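Local coordinates for protein putative peptidase M23 (Pseudomonas aeruginosa PAO1, PDB 2HSI) that binds a zinc ion and is probably a metalloendopeptidase of the M23 family, though its substrate is not established, at residues Ala135-Ala140 with Val201-Asp206; Phe185-Gly190 with Gly247-Thr252; Ser224-Leu229 with Met260-Ser265. All blocks are in the same frame, centred on the assembly; numbering follows the deposited sequence.

Contact 1: Ala135-Ala140 with Val201-Asp206; sequences AEQTAA and VILIGD
Glu136 OE1 is held twice: Tyr207 OH is hydrogen-bonded to it, and a water that donates to it from 2.9 Å also reaches the carbonyl oxygen of Ile204 by a weak bond. Glu136 OE1 also lies 4.1 Å from Leu203 CD1, at the margin of the apolar packing. The other carboxylate oxygen, OE2, pairs with Arg132 one turn earlier on the helix, and these partners together should limit the swing of the extended chain.

Leu203 does most of the packing. With CG anti to the backbone N (chi1 -172°), its branched end is directed at the helix, and Leu203 CD2 meets Ala140 CB at 3.7 Å. The same CD2 of Leu203 comes within 3.5 Å of Glu136 O. The side chains of Glu136 and Gln137 run across that of Leu203 at about a right angle. Farther along, Ile202 CD1 lies 3.5 Å from Ala140 O.

Segment 135-140 runs nearly antiparallel to segment 201-206 (164°), their axes 9.0 Å apart at the closest; they belong to helix 127-141 and strand 199-207, and the contact lies at the surface. Gln137 and Ala140 of the helix also touch Phe215 of the adjacent strand 213-219, as does Leu203.

Contact 2: Phe185-Gly190 with Gly247-Thr252; sequences FAVPAG and GKVGAT
The loop Val187-Gly190 and the chain around Val249 meet in the M23 peptidase fold at one end of the small antiparallel sheet of strands 192-194, 245-248 and 231-232: the loop leads into strand 192-194, and Val249 follows strand 245-248. The case illustrates how a loop can be fastened to a neighbouring strand largely through one main-chain oxygen. Val249 O accepts a nearly straight hydrogen bond from Gly190 N, 2.9 Å long with 165° at the hydrogen, the donor standing 31° out of the carbonyl plane. A second bond to this oxygen comes from Ser230 OG, and the CA of Ala189 adds a C-H...O contact to Val249 O at 3.4 Å.

Next to this bond the Val249 side chain points toward the loop and supplies the apolar part of the contact. A chi1 of 173° puts Val249 CG1 trans to the backbone N, beside the carbonyl carbon, where it comes within 3.5 Å of Pro188 O, an oxygen that is itself bonded to Thr191 OG1. The other branch, CG2, faces Val187 CG2 at 3.8 Å, the two side chains crossing at about a right angle. Both valines also rest on Met260 of strand 260-266, which ties the loop to the zinc-bearing sheet; the side chain of Val249 is about 7 Å from that of His259, a zinc ligand.

Gly190, just before strand 192-194, has a positive phi at which a CB would collide with the carbonyl oxygen of Ala189. Lys248 then packs by its aliphatic root rather than its charge: NZ is turned off to a long, weak ion pair with Asp233 OD2, while Lys248 CG lies 3.3 Å from Gly190 O.

Contact 3: Ser224-Leu229 with Met260-Ser265; sequences SMFCHL and MHWNVS. With ZN (zinc ion), chain C.
Met225 and Asn263 form a hydrogen-bonded antiparallel pair in which both backbone groups of each residue are used: Met225 N donates to Asn263 O, and Asn263 N to Met225 O, each at 2.9 Å. Toward the zinc the ladder opens. Cys227 N reaches His261 O only by a weak bond of 3.4 Å, and a water accepts from His261 N and lies 2.7 Å from Cys227 O, to which it probably donates.

On one face, Trp262 NE1 points almost straight (171°) at Ser224 OG, 3.1 Å off and in the indole plane; His218 NE2 also bonds this hydroxyl. Beside it, the Phe226 ring and the Trp262 five-membered ring make an offset, near-parallel pair (8°), with centroids 4.5 Å apart and little overlap.

The other face carries the metal. His261 binds zinc through ND1 at 2.1 Å, while His261 NE2 donates to Asn263 OD1 at 2.8 Å from above the carbonyl plane. Asn263 is thus a second-shell residue that helps fix the rotation of the imidazole. With His180, Asp184 and His259 completing the zinc site, the ligands match the HxxxD and HxH motifs of M23 peptidases.

Overall arrangement
The three contacts lie at increasing distances from the centre of the chain; only contact 3 holds a zinc ligand. Contact 3 is innermost, about 9 Å from that centre, and carries His261. The centre of contact 1 is about 12 Å from that of contact 3, with Gln137 packing on Met225, and brings helix 127-141 onto the same seven-stranded sheet. The centre of contact 2 lies about 11 Å from that of contact 3 and about 20 Å from that of contact 1; there Thr252 probably hydrogen-bonds to His228 and Leu229. Along the chain, contact 1 closes before contact 3 opens, whereas the segments of contact 2 alternate with those of both others, interlocking the helix, the zinc-bearing sheet and the smaller sheet.

Contact 1: Ala135-Ala140 with Val201-Asp206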
ATOM      1  N   ALA A 135      15.407  -5.846   6.087  1.00 23.19           N
ATOM      2  CA  ALA A 135      14.926  -7.176   5.691  1.00 21.47           C
ATOM      3  C   ALA A 135      13.508  -7.484   6.187  1.00 21.83           C
ATOM      4  O   ALA A 135      12.714  -8.091   5.464  1.00 22.89           O
ATOM      5  CB  ALA A 135      15.889  -8.249   6.147  1.00 21.54           C
ATOM      6  N   GLU A 136      13.204  -7.071   7.419  1.00 18.62           N
ATOM      7  CA  GLU A 136      11.871  -7.272   8.007  1.00 21.48           C
ATOM      8  C   GLU A 136      10.813  -6.495   7.242  1.00 16.30           C
ATOM      9  O   GLU A 136       9.724  -7.017   6.951  1.00 18.64           O
ATOM     10  CB  GLU A 136      11.841  -6.811   9.467  1.00 18.54           C
ATOM     11  CG  GLU A 136      12.536  -7.735  10.438  1.00 35.10           C
ATOM     12  CD  GLU A 136      12.611  -7.153  11.840  1.00 41.22           C
ATOM     13  OE1 GLU A 136      11.783  -6.275  12.190  1.00 34.21           O
ATOM     14  OE2 GLU A 136      13.504  -7.577  12.594  1.00 38.94           O
ATOM     15  N   GLN A 137      11.129  -5.242   6.935  1.00 13.77           N
ATOM     16  CA  GLN A 137      10.203  -4.372   6.225  1.00 16.76           C
ATOM     17  C   GLN A 137       9.992  -4.810   4.773  1.00 19.80           C
ATOM     18  O   GLN A 137       8.870  -4.761   4.260  1.00 17.86           O
ATOM     19  CB  GLN A 137      10.661  -2.924   6.309  1.00 19.33           C
ATOM     20  CG  GLN A 137      10.429  -2.324   7.686  1.00 24.36           C
ATOM     21  CD  GLN A 137      11.043  -0.954   7.849  1.00 27.68           C
ATOM     22  OE1 GLN A 137      10.348   0.052   7.770  1.00 22.31           O
ATOM     23  NE2 GLN A 137      12.353  -0.908   8.088  1.00 25.67           N
ATOM     24  N   THR A 138      11.074  -5.251   4.130  1.00 19.10           N
ATOM     25  CA  THR A 138      11.020  -5.786   2.762  1.00 21.54           C
ATOM     26  C   THR A 138      10.109  -7.031   2.689  1.00 20.25           C
ATOM     27  O   THR A 138       9.222  -7.120   1.817  1.00 21.65           O
ATOM     28  CB  THR A 138      12.455  -6.077   2.230  1.00 24.46           C
ATOM     29  OG1 THR A 138      13.199  -4.848   2.180  1.00 25.20           O
ATOM     30  CG2 THR A 138      12.418  -6.692   0.840  1.00 25.02           C
ATOM     31  N   ALA A 139      10.298  -7.952   3.633  1.00 19.99           N
ATOM     32  CA  ALA A 139       9.451  -9.142   3.748  1.00 20.99           C
ATOM     33  C   ALA A 139       7.978  -8.802   3.972  1.00 19.19           C
ATOM     34  O   ALA A 139       7.106  -9.429   3.372  1.00 20.68           O
ATOM     35  CB  ALA A 139       9.956 -10.058   4.845  1.00 24.03           C
ATOM     36  N   ALA A 140       7.707  -7.801   4.816  1.00 17.96           N
ATOM     37  CA  ALA A 140       6.320  -7.404   5.116  1.00 20.03           C
ATOM     38  C   ALA A 140       5.558  -6.894   3.886  1.00 20.05           C
ATOM     39  O   ALA A 140       4.412  -7.281   3.649  1.00 17.21           O
ATOM     40  CB  ALA A 140       6.282  -6.375   6.213  1.00 15.91           C
ATOM     41  N   VAL A 201      -2.451  -6.464  11.499  1.00 17.75           N
ATOM     42  CA  VAL A 201      -1.116  -5.940  11.821  1.00 16.44           C
ATOM     43  C   VAL A 201      -0.093  -7.053  11.579  1.00 15.18           C
ATOM     44  O   VAL A 201      -0.093  -8.062  12.277  1.00 17.62           O
ATOM     45  CB  VAL A 201      -1.041  -5.411  13.275  1.00 22.17           C
ATOM     46  CG1 VAL A 201       0.337  -4.807  13.561  1.00 19.88           C
ATOM     47  CG2 VAL A 201      -2.144  -4.370  13.527  1.00 15.61           C
ATOM     48  N   ILE A 202       0.734  -6.887  10.549  1.00 15.72           N
ATOM     49  CA  ILE A 202       1.697  -7.920  10.165  1.00 16.81           C
ATOM     50  C   ILE A 202       3.142  -7.564  10.530  1.00 17.80           C
ATOM     51  O   ILE A 202       4.048  -8.402  10.393  1.00 15.97           O
ATOM     52  CB  ILE A 202       1.600  -8.278   8.657  1.00 16.10           C
ATOM     53  CG1 ILE A 202       1.809  -7.039   7.777  1.00 12.25           C
ATOM     54  CG2 ILE A 202       0.265  -8.979   8.382  1.00 18.73           C
ATOM     55  CD1 ILE A 202       2.199  -7.333   6.311  1.00 16.94           C
ATOM     56  N   LEU A 203       3.350  -6.338  11.006  1.00 13.70           N
ATOM     57  CA  LEU A 203       4.694  -5.914  11.455  1.00 19.31           C
ATOM     58  C   LEU A 203       4.660  -4.704  12.386  1.00 16.33           C
ATOM     59  O   LEU A 203       3.951  -3.736  12.140  1.00 17.56           O
ATOM     60  CB  LEU A 203       5.632  -5.643  10.257  1.00 19.92           C
ATOM     61  CG  LEU A 203       7.123  -5.365  10.540  1.00 23.17           C
ATOM     62  CD1 LEU A 203       7.748  -6.456  11.385  1.00 31.34           C
ATOM     63  CD2 LEU A 203       7.922  -5.180   9.268  1.00 21.12           C
ATOM     64  N   ILE A 204       5.412  -4.804  13.478  1.00 13.71           N
ATOM     65  CA  ILE A 204       5.609  -3.716  14.422  1.00 16.41           C
ATOM     66  C   ILE A 204       7.111  -3.672  14.678  1.00 18.44           C
ATOM     67  O   ILE A 204       7.732  -4.695  14.940  1.00 17.28           O
ATOM     68  CB  ILE A 204       4.828  -3.938  15.742  1.00 15.99           C
ATOM     69  CG1 ILE A 204       3.330  -3.737  15.516  1.00 19.37           C
ATOM     70  CG2 ILE A 204       5.302  -2.977  16.856  1.00 22.81           C
ATOM     71  CD1 ILE A 204       2.465  -4.142  16.720  1.00 26.76           C
ATOM     72  N   GLY A 205       7.700  -2.499  14.538  1.00 18.32           N
ATOM     73  CA  GLY A 205       9.115  -2.356  14.825  1.00 16.57           C
ATOM     74  C   GLY A 205       9.427  -1.021  15.452  1.00 20.07           C
ATOM     75  O   GLY A 205       8.600  -0.114  15.465  1.00 19.12           O
ATOM     76  N   ASP A 206      10.625  -0.935  16.009  1.00 24.24           N
ATOM     77  CA  ASP A 206      11.175   0.334  16.452  0.50 23.18           C
ATOM     78  C   ASP A 206      12.527   0.417  15.774  1.00 21.45           C
ATOM     79  O   ASP A 206      13.527  -0.120  16.257  1.00 21.17           O
ATOM     80  CB  ASP A 206      11.294   0.415  17.977  0.50 24.61           C
ATOM     81  CG  ASP A 206      11.369   1.857  18.490  0.50 29.06           C
ATOM     82  OD1 ASP A 206      11.890   2.747  17.780  0.50 27.46           O
ATOM     83  OD2 ASP A 206      10.906   2.109  19.622  0.50 34.42           O
TER
HETATM   84  O   HOH W   1      10.967  -5.691  14.911  1.00 43.10           O

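Contact 2: Phe185-Gly190 with Gly247-Thr252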
ATOM      1  N   PHE A 185       1.318  14.193   6.309  1.00 36.97           N
ATOM      2  CA  PHE A 185       0.228  15.028   6.791  1.00 32.80           C
ATOM      3  C   PHE A 185       0.764  15.983   7.851  1.00 40.91           C
ATOM      4  O   PHE A 185       1.557  15.582   8.714  1.00 37.08           O
ATOM      5  CB  PHE A 185      -0.900  14.186   7.384  1.00 33.14           C
ATOM      6  CG  PHE A 185      -1.591  13.293   6.388  1.00 33.12           C
ATOM      7  CD1 PHE A 185      -2.744  13.720   5.738  1.00 39.96           C
ATOM      8  CD2 PHE A 185      -1.100  12.015   6.114  1.00 33.71           C
ATOM      9  CE1 PHE A 185      -3.393  12.898   4.813  1.00 42.85           C
ATOM     10  CE2 PHE A 185      -1.739  11.186   5.192  1.00 33.11           C
ATOM     11  CZ  PHE A 185      -2.888  11.630   4.538  1.00 31.05           C
ATOM     12  N   ALA A 186       0.339  17.241   7.763  1.00 44.07           N
ATOM     13  CA  ALA A 186       0.686  18.263   8.748  1.00 47.77           C
ATOM     14  C   ALA A 186      -0.236  18.151   9.961  1.00 44.35           C
ATOM     15  O   ALA A 186      -1.302  18.774  10.011  1.00 40.81           O
ATOM     16  CB  ALA A 186       0.611  19.653   8.127  1.00 48.90           C
ATOM     17  N   VAL A 187       0.170  17.317  10.915  1.00 40.77           N
ATOM     18  CA  VAL A 187      -0.558  17.115  12.174  1.00 41.10           C
ATOM     19  C   VAL A 187       0.440  17.070  13.340  1.00 41.03           C
ATOM     20  O   VAL A 187       1.584  16.645  13.153  1.00 40.57           O
ATOM     21  CB  VAL A 187      -1.449  15.823  12.170  1.00 43.54           C
ATOM     22  CG1 VAL A 187      -2.728  16.026  11.362  1.00 47.09           C
ATOM     23  CG2 VAL A 187      -0.677  14.606  11.683  1.00 46.82           C
ATOM     24  N   PRO A 188       0.024  17.530  14.539  1.00 42.62           N
ATOM     25  CA  PRO A 188       0.943  17.505  15.684  1.00 44.86           C
ATOM     26  C   PRO A 188       1.157  16.104  16.266  1.00 48.00           C
ATOM     27  O   PRO A 188       0.412  15.178  15.936  1.00 49.06           O
ATOM     28  CB  PRO A 188       0.240  18.399  16.710  1.00 44.57           C
ATOM     29  CG  PRO A 188      -1.214  18.258  16.389  1.00 45.12           C
ATOM     30  CD  PRO A 188      -1.284  18.123  14.895  1.00 37.92           C
ATOM     31  N   ALA A 189       2.175  15.964  17.116  1.00 39.54           N
ATOM     32  CA  ALA A 189       2.417  14.738  17.871  1.00 38.72           C
ATOM     33  C   ALA A 189       1.243  14.422  18.793  1.00 40.65           C
ATOM     34  O   ALA A 189       0.678  15.320  19.425  1.00 42.71           O
ATOM     35  CB  ALA A 189       3.708  14.850  18.672  1.00 39.46           C
ATOM     36  N   GLY A 190       0.869  13.147  18.848  1.00 35.79           N
ATOM     37  CA  GLY A 190      -0.270  12.715  19.651  1.00 34.16           C
ATOM     38  C   GLY A 190      -1.588  12.603  18.900  1.00 32.42           C
ATOM     39  O   GLY A 190      -2.576  12.129  19.456  1.00 35.39           O
ATOM     40  N   GLY A 247      -2.384   3.944  16.582  1.00 25.32           N
ATOM     41  CA  GLY A 247      -1.432   4.598  17.462  1.00 21.14           C
ATOM     42  C   GLY A 247      -1.487   6.097  17.293  1.00 21.75           C
ATOM     43  O   GLY A 247      -2.491   6.631  16.822  1.00 26.16           O
ATOM     44  N   LYS A 248      -0.407   6.773  17.678  1.00 23.54           N
ATOM     45  CA  LYS A 248      -0.366   8.229  17.747  1.00 26.58           C
ATOM     46  C   LYS A 248       0.838   8.780  16.969  1.00 23.50           C
ATOM     47  O   LYS A 248       1.918   8.180  16.988  1.00 20.74           O
ATOM     48  CB  LYS A 248      -0.297   8.682  19.223  1.00 29.51           C
ATOM     49  CG  LYS A 248      -1.636   8.960  19.958  1.00 37.04           C
ATOM     50  CD  LYS A 248      -2.650   7.823  19.915  1.00 39.80           C
ATOM     51  CE  LYS A 248      -3.618   7.840  21.089  1.00 51.95           C
ATOM     52  NZ  LYS A 248      -3.052   7.115  22.267  1.00 54.83           N
ATOM     53  N   VAL A 249       0.645   9.915  16.295  1.00 25.22           N
ATOM     54  CA  VAL A 249       1.717  10.621  15.557  1.00 25.15           C
ATOM     55  C   VAL A 249       2.905  10.988  16.470  1.00 30.17           C
ATOM     56  O   VAL A 249       2.717  11.339  17.634  1.00 29.68           O
ATOM     57  CB  VAL A 249       1.161  11.892  14.821  1.00 27.75           C
ATOM     58  CG1 VAL A 249       2.274  12.741  14.187  1.00 26.27           C
ATOM     59  CG2 VAL A 249       0.170  11.495  13.742  1.00 32.30           C
ATOM     60  N   GLY A 250       4.123  10.870  15.946  1.00 27.27           N
ATOM     61  CA  GLY A 250       5.307  11.281  16.695  1.00 30.39           C
ATOM     62  C   GLY A 250       6.496  11.659  15.839  1.00 30.28           C
ATOM     63  O   GLY A 250       6.353  11.987  14.654  1.00 31.72           O
ATOM     64  N   ALA A 251       7.677  11.565  16.446  1.00 28.81           N
ATOM     65  CA  ALA A 251       8.930  11.986  15.829  1.00 32.77           C
ATOM     66  C   ALA A 251      10.054  10.989  16.103  1.00 38.71           C
ATOM     67  O   ALA A 251      11.228  11.370  16.125  1.00 37.38           O
ATOM     68  CB  ALA A 251       9.326  13.367  16.352  1.00 34.59           C
ATOM     69  N   THR A 252       9.697   9.720  16.305  1.00 34.31           N
ATOM     70  CA  THR A 252      10.684   8.676  16.592  1.00 32.78           C
ATOM     71  C   THR A 252      11.507   8.308  15.360  1.00 36.05           C
ATOM     72  O   THR A 252      11.107   8.595  14.229  1.00 31.86           O
ATOM     73  CB  THR A 252      10.047   7.399  17.197  1.00 35.09           C
ATOM     74  OG1 THR A 252       9.010   6.911  16.331  1.00 22.08           O
ATOM     75  CG2 THR A 252       9.490   7.682  18.594  1.00 33.68           C
TER

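Contact 3: Ser224-Leu229 with Met260-Ser265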
ATOM      1  N   SER A 224      -0.823  -0.884   4.101  1.00 16.14           N
ATOM      2  CA  SER A 224      -0.457   0.433   4.640  1.00 18.57           C
ATOM      3  C   SER A 224       0.687   0.302   5.641  1.00 18.12           C
ATOM      4  O   SER A 224       0.722  -0.630   6.447  1.00 16.13           O
ATOM      5  CB  SER A 224      -1.638   1.123   5.323  1.00 18.62           C
ATOM      6  OG  SER A 224      -2.590   1.576   4.374  1.00 20.83           O
ATOM      7  N   MET A 225       1.619   1.242   5.577  1.00 16.28           N
ATOM      8  CA  MET A 225       2.689   1.333   6.562  1.00 16.96           C
ATOM      9  C   MET A 225       2.655   2.730   7.165  1.00 19.95           C
ATOM     10  O   MET A 225       2.398   3.715   6.456  1.00 20.98           O
ATOM     11  CB  MET A 225       4.047   1.022   5.918  1.00 19.64           C
ATOM     12  CG  MET A 225       5.275   1.144   6.849  1.00 18.35           C
ATOM     13  SD  MET A 225       5.856   2.849   7.054  1.00 23.71           S
ATOM     14  CE  MET A 225       7.627   2.617   6.854  1.00 25.64           C
ATOM     15  N   PHE A 226       2.897   2.810   8.475  1.00 18.25           N
ATOM     16  CA  PHE A 226       3.001   4.089   9.189  1.00 19.79           C
ATOM     17  C   PHE A 226       4.239   4.075  10.047  1.00 20.03           C
ATOM     18  O   PHE A 226       4.473   3.114  10.766  1.00 17.66           O
ATOM     19  CB  PHE A 226       1.780   4.327  10.078  1.00 20.68           C
ATOM     20  CG  PHE A 226       0.493   4.308   9.333  1.00 24.34           C
ATOM     21  CD1 PHE A 226       0.014   5.463   8.737  1.00 29.06           C
ATOM     22  CD2 PHE A 226      -0.226   3.130   9.196  1.00 24.80           C
ATOM     23  CE1 PHE A 226      -1.163   5.447   8.031  1.00 32.33           C
ATOM     24  CE2 PHE A 226      -1.411   3.112   8.475  1.00 33.38           C
ATOM     25  CZ  PHE A 226      -1.878   4.270   7.901  1.00 24.20           C
ATOM     26  N   CYS A 227       5.022   5.148   9.991  1.00 20.60           N
ATOM     27  CA  CYS A 227       6.258   5.208  10.759  1.00 17.73           C
ATOM     28  C   CYS A 227       6.416   6.527  11.523  1.00 20.35           C
ATOM     29  O   CYS A 227       5.589   7.434  11.385  1.00 20.99           O
ATOM     30  CB  CYS A 227       7.461   4.913   9.870  1.00 20.65           C
ATOM     31  SG  CYS A 227       7.664   6.062   8.506  1.00 29.37           S
ATOM     32  N   HIS A 228       7.473   6.589  12.340  1.00 27.91           N
ATOM     33  CA  HIS A 228       7.761   7.694  13.278  1.00 27.33           C
ATOM     34  C   HIS A 228       6.705   7.887  14.370  1.00 22.96           C
ATOM     35  O   HIS A 228       6.582   8.974  14.905  1.00 23.65           O
ATOM     36  CB  HIS A 228       8.011   9.036  12.557  1.00 27.13           C
ATOM     37  CG  HIS A 228       8.984   8.949  11.422  1.00 25.58           C
ATOM     38  ND1 HIS A 228      10.320   8.676  11.607  1.00 27.45           N
ATOM     39  CD2 HIS A 228       8.813   9.103  10.087  1.00 38.86           C
ATOM     40  CE1 HIS A 228      10.934   8.668  10.436  1.00 29.25           C
ATOM     41  NE2 HIS A 228      10.041   8.925   9.497  1.00 34.04           N
ATOM     42  N   LEU A 229       5.961   6.842  14.719  1.00 21.61           N
ATOM     43  CA  LEU A 229       4.876   6.970  15.715  1.00 21.06           C
ATOM     44  C   LEU A 229       5.433   7.238  17.115  1.00 22.74           C
ATOM     45  O   LEU A 229       6.531   6.801  17.430  1.00 23.56           O
ATOM     46  CB  LEU A 229       4.001   5.711  15.752  1.00 18.33           C
ATOM     47  CG  LEU A 229       2.877   5.597  14.710  1.00 21.27           C
ATOM     48  CD1 LEU A 229       3.425   5.477  13.312  1.00 26.64           C
ATOM     49  CD2 LEU A 229       1.979   4.410  15.003  1.00 23.87           C
ATOM     50  N   MET A 260       4.150  12.587  10.457  1.00 37.42           N
ATOM     51  CA  MET A 260       3.126  11.632  10.065  1.00 38.02           C
ATOM     52  C   MET A 260       3.397  11.135   8.633  1.00 32.51           C
ATOM     53  O   MET A 260       3.160  11.851   7.665  1.00 33.70           O
ATOM     54  CB  MET A 260       1.757  12.309  10.185  1.00 35.36           C
ATOM     55  CG  MET A 260       0.575  11.548   9.610  1.00 42.43           C
ATOM     56  SD  MET A 260       0.419   9.880  10.229  1.00 43.22           S
ATOM     57  CE  MET A 260      -0.543   9.155   8.899  1.00 35.56           C
ATOM     58  N   HIS A 261       3.934   9.923   8.517  1.00 31.63           N
ATOM     59  CA  HIS A 261       4.261   9.337   7.214  1.00 29.19           C
ATOM     60  C   HIS A 261       3.434   8.079   6.955  1.00 26.34           C
ATOM     61  O   HIS A 261       3.400   7.165   7.782  1.00 23.45           O
ATOM     62  CB  HIS A 261       5.764   9.028   7.103  1.00 24.72           C
ATOM     63  CG  HIS A 261       6.182   8.504   5.759  1.00 35.08           C
ATOM     64  ND1 HIS A 261       6.714   9.308   4.775  1.00 33.36           N
ATOM     65  CD2 HIS A 261       6.155   7.253   5.242  1.00 39.31           C
ATOM     66  CE1 HIS A 261       6.989   8.578   3.708  1.00 34.87           C
ATOM     67  NE2 HIS A 261       6.655   7.326   3.966  1.00 36.95           N
ATOM     68  N   TRP A 262       2.801   8.046   5.784  1.00 23.21           N
ATOM     69  CA  TRP A 262       1.953   6.932   5.348  1.00 20.03           C
ATOM     70  C   TRP A 262       2.425   6.385   3.999  1.00 19.60           C
ATOM     71  O   TRP A 262       2.474   7.125   3.006  1.00 23.26           O
ATOM     72  CB  TRP A 262       0.497   7.408   5.265  1.00 24.49           C
ATOM     73  CG  TRP A 262      -0.534   6.404   4.743  1.00 17.03           C
ATOM     74  CD1 TRP A 262      -0.519   5.045   4.888  1.00 23.07           C
ATOM     75  CD2 TRP A 262      -1.741   6.714   4.034  1.00 25.03           C
ATOM     76  NE1 TRP A 262      -1.638   4.493   4.314  1.00 18.66           N
ATOM     77  CE2 TRP A 262      -2.403   5.495   3.780  1.00 20.08           C
ATOM     78  CE3 TRP A 262      -2.325   7.908   3.583  1.00 24.25           C
ATOM     79  CZ2 TRP A 262      -3.620   5.429   3.089  1.00 24.21           C
ATOM     80  CZ3 TRP A 262      -3.533   7.843   2.892  1.00 25.16           C
ATOM     81  CH2 TRP A 262      -4.167   6.606   2.653  1.00 24.39           C
ATOM     82  N   ASN A 263       2.796   5.102   3.980  1.00 20.10           N
ATOM     83  CA  ASN A 263       3.086   4.375   2.735  1.00 18.95           C
ATOM     84  C   ASN A 263       1.918   3.501   2.351  1.00 20.34           C
ATOM     85  O   ASN A 263       1.292   2.910   3.226  1.00 17.58           O
ATOM     86  CB  ASN A 263       4.309   3.464   2.895  1.00 17.81           C
ATOM     87  CG  ASN A 263       5.607   4.233   2.995  1.00 26.25           C
ATOM     88  OD1 ASN A 263       5.778   5.264   2.351  1.00 24.93           O
ATOM     89  ND2 ASN A 263       6.532   3.732   3.801  1.00 40.31           N
ATOM     90  N   VAL A 264       1.636   3.413   1.049  1.00 19.24           N
ATOM     91  CA  VAL A 264       0.699   2.419   0.513  1.00 16.50           C
ATOM     92  C   VAL A 264       1.444   1.569  -0.503  1.00 20.69           C
ATOM     93  O   VAL A 264       2.107   2.097  -1.395  1.00 19.04           O
ATOM     94  CB  VAL A 264      -0.555   3.049  -0.142  1.00 15.75           C
ATOM     95  CG1 VAL A 264      -1.389   1.978  -0.883  1.00 17.10           C
ATOM     96  CG2 VAL A 264      -1.422   3.737   0.899  1.00 18.67           C
ATOM     97  N   SER A 265       1.344   0.253  -0.349  1.00 15.28           N
ATOM     98  CA  SER A 265       1.994  -0.678  -1.245  1.00 17.59           C
ATOM     99  C   SER A 265       0.960  -1.585  -1.914  1.00 18.15           C
ATOM    100  O   SER A 265      -0.060  -1.940  -1.316  1.00 16.46           O
ATOM    101  CB  SER A 265       3.035  -1.492  -0.481  1.00 12.88           C
ATOM    102  OG  SER A 265       3.847  -2.302  -1.326  1.00 18.18           O
TER
HETATM  103 ZN    ZN C 283       7.054  11.390   4.841  1.00 50.48          ZN
HETATM  104  O   HOH W   2       3.198   8.142  10.457  1.00 31.41           O